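Local coordinates for protein PP1b (Porcine reproductive and respiratory syndrome virus, PDB 6JDR) that probably unwinds RNA and DNA duplexes with 5' to 3' polarity, driven by ATP hydrolysis, as the helicase part of the viral replicase polyprotein, at residues Thr176-Asp179 / Met180-Leu184. The protein carries 1 engineered substitution. Numbering follows the deposited sequence.
Sequences TMLD and MIRAL
Leu178 lies against one face of the Arg182 guanidinium, one helical turn further on. Its CD2 sits 3.4 Å above the guanidinium plane, displaced toward the rim on the NH2 side, and comes within 3.5 Å of Arg182 NH2. CG of Leu178 backs this up at 3.6 Å from Arg182 CZ, while CD1 rests near NE. Arg182 reaches back over the leucine because CG stands beside its own backbone N (chi1 -72°) and the chain then runs extended to NE. Asp179 OD1 is 4.5 Å from Arg182 NH1 and far from the plane of the guanidinium, so any attraction between the two charges is probably weak and long-range, with no N-H aimed at the oxygen; that carboxylate oxygen is hydrogen-bonded instead to Gln175. Both segments belong to helix 174-184, which links parallel strands 168-171 and 208-211 as a beta-alpha-beta unit in the superfamily 1 helicase core. On the buried flank Met177 and Ile181 extend alongside each other in the same direction, with Met177 CG 3.9 Å from Ile181 CD1. Both pack on Phe189 and Val209, whereas Met180, folded at its second and third torsions, turns to Ile169 and Leu159. Four successive i to i+4 backbone bonds hold this spacing, from Met180 N to Thr176 O (2.9 Å) through Ala183 N to Asp179 O (3.1 Å).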
ATOM      1  N   THR A 176      -1.672 -14.667   8.402  1.00 43.64           N
ATOM      2  CA  THR A 176      -1.713 -13.242   8.066  1.00 42.37           C
ATOM      3  C   THR A 176      -3.060 -12.907   7.431  1.00 42.44           C
ATOM      4  O   THR A 176      -3.644 -11.872   7.720  1.00 43.51           O
ATOM      5  CB  THR A 176      -0.547 -12.813   7.144  1.00 41.98           C
ATOM      6  OG1 THR A 176      -0.555 -13.585   5.936  1.00 40.82           O
ATOM      7  CG2 THR A 176       0.796 -12.992   7.853  1.00 41.43           C
ATOM      8  N   MET A 177      -3.561 -13.805   6.590  1.00 43.51           N
ATOM      9  CA  MET A 177      -4.917 -13.690   6.059  1.00 47.05           C
ATOM     10  C   MET A 177      -5.958 -13.592   7.176  1.00 49.51           C
ATOM     11  O   MET A 177      -6.871 -12.770   7.094  1.00 50.00           O
ATOM     12  CB  MET A 177      -5.246 -14.882   5.151  1.00 47.12           C
ATOM     13  CG  MET A 177      -6.619 -14.816   4.507  1.00 48.01           C
ATOM     14  SD  MET A 177      -6.925 -16.205   3.406  1.00 49.30           S
ATOM     15  CE  MET A 177      -8.590 -15.843   2.859  1.00 49.07           C
ATOM     16  N   LEU A 178      -5.820 -14.430   8.205  1.00 51.20           N
ATOM     17  CA  LEU A 178      -6.742 -14.419   9.345  1.00 53.13           C
ATOM     18  C   LEU A 178      -6.606 -13.138  10.166  1.00 54.28           C
ATOM     19  O   LEU A 178      -7.608 -12.548  10.578  1.00 54.96           O
ATOM     20  CB  LEU A 178      -6.515 -15.643  10.242  1.00 53.09           C
ATOM     21  CG  LEU A 178      -7.461 -15.841  11.438  1.00 53.23           C
ATOM     22  CD1 LEU A 178      -8.921 -15.871  11.004  1.00 53.44           C
ATOM     23  CD2 LEU A 178      -7.104 -17.121  12.183  1.00 53.33           C
ATOM     24  N   ASP A 179      -5.368 -12.717  10.403  1.00 55.04           N
ATOM     25  CA  ASP A 179      -5.102 -11.467  11.109  1.00 55.96           C
ATOM     26  C   ASP A 179      -5.765 -10.294  10.392  1.00 57.38           C
ATOM     27  O   ASP A 179      -6.422  -9.463  11.020  1.00 56.65           O
ATOM     28  CB  ASP A 179      -3.592 -11.216  11.217  1.00 55.97           C
ATOM     29  CG  ASP A 179      -2.885 -12.220  12.115  1.00 56.33           C
ATOM     30  OD1 ASP A 179      -3.561 -12.932  12.892  1.00 55.85           O
ATOM     31  OD2 ASP A 179      -1.640 -12.291  12.042  1.00 56.83           O
ATOM     32  N   MET A 180      -5.601 -10.244   9.071  1.00 58.64           N
ATOM     33  CA  MET A 180      -6.157  -9.164   8.261  1.00 59.66           C
ATOM     34  C   MET A 180      -7.682  -9.171   8.300  1.00 58.25           C
ATOM     35  O   MET A 180      -8.302  -8.117   8.435  1.00 57.96           O
ATOM     36  CB  MET A 180      -5.671  -9.282   6.811  1.00 61.05           C
ATOM     37  CG  MET A 180      -6.013  -8.097   5.916  1.00 63.26           C
ATOM     38  SD  MET A 180      -4.996  -6.636   6.222  1.00 66.12           S
ATOM     39  CE  MET A 180      -6.024  -5.704   7.351  1.00 67.17           C
ATOM     40  N   ILE A 181      -8.279 -10.354   8.180  1.00 58.23           N
ATOM     41  CA  ILE A 181      -9.739 -10.497   8.211  1.00 60.07           C
ATOM     42  C   ILE A 181     -10.327  -9.991   9.532  1.00 61.35           C
ATOM     43  O   ILE A 181     -11.374  -9.348   9.538  1.00 64.92           O
ATOM     44  CB  ILE A 181     -10.174 -11.962   7.953  1.00 60.01           C
ATOM     45  CG1 ILE A 181      -9.950 -12.326   6.483  1.00 58.70           C
ATOM     46  CG2 ILE A 181     -11.647 -12.176   8.299  1.00 60.23           C
ATOM     47  CD1 ILE A 181      -9.938 -13.814   6.214  1.00 59.23           C
ATOM     48  N   ARG A 182      -9.649 -10.280  10.639  1.00 61.31           N
ATOM     49  CA  ARG A 182     -10.085  -9.819  11.955  1.00 62.07           C
ATOM     50  C   ARG A 182      -9.946  -8.304  12.113  1.00 62.91           C
ATOM     51  O   ARG A 182     -10.783  -7.669  12.748  1.00 65.22           O
ATOM     52  CB  ARG A 182      -9.299 -10.533  13.063  1.00 62.31           C
ATOM     53  CG  ARG A 182      -9.679 -11.995  13.245  1.00 61.62           C
ATOM     54  CD  ARG A 182      -8.630 -12.747  14.050  1.00 60.46           C
ATOM     55  NE  ARG A 182      -9.026 -14.125  14.339  1.00 58.88           N
ATOM     56  CZ  ARG A 182      -8.237 -15.034  14.910  1.00 57.71           C
ATOM     57  NH1 ARG A 182      -6.991 -14.727  15.260  1.00 56.70           N
ATOM     58  NH2 ARG A 182      -8.694 -16.262  15.133  1.00 56.90           N
ATOM     59  N   ALA A 183      -8.885  -7.735  11.544  1.00 63.73           N
ATOM     60  CA  ALA A 183      -8.636  -6.295  11.629  1.00 62.91           C
ATOM     61  C   ALA A 183      -9.625  -5.490  10.787  1.00 64.22           C
ATOM     62  O   ALA A 183      -9.986  -4.373  11.151  1.00 65.86           O
ATOM     63  CB  ALA A 183      -7.210  -5.976  11.209  1.00 62.24           C
ATOM     64  N   LEU A 184     -10.053  -6.054   9.663  1.00 65.50           N
ATOM     65  CA  LEU A 184     -11.028  -5.394   8.798  1.00 66.11           C
ATOM     66  C   LEU A 184     -12.438  -5.481   9.367  1.00 67.15           C
ATOM     67  O   LEU A 184     -13.225  -4.545   9.222  1.00 69.57           O
ATOM     68  CB  LEU A 184     -11.009  -6.007   7.396  1.00 66.40           C
ATOM     69  CG  LEU A 184      -9.733  -5.794   6.579  1.00 66.76           C
ATOM     70  CD1 LEU A 184      -9.713  -6.726   5.378  1.00 67.37           C
ATOM     71  CD2 LEU A 184      -9.602  -4.346   6.132  1.00 66.84           C
TER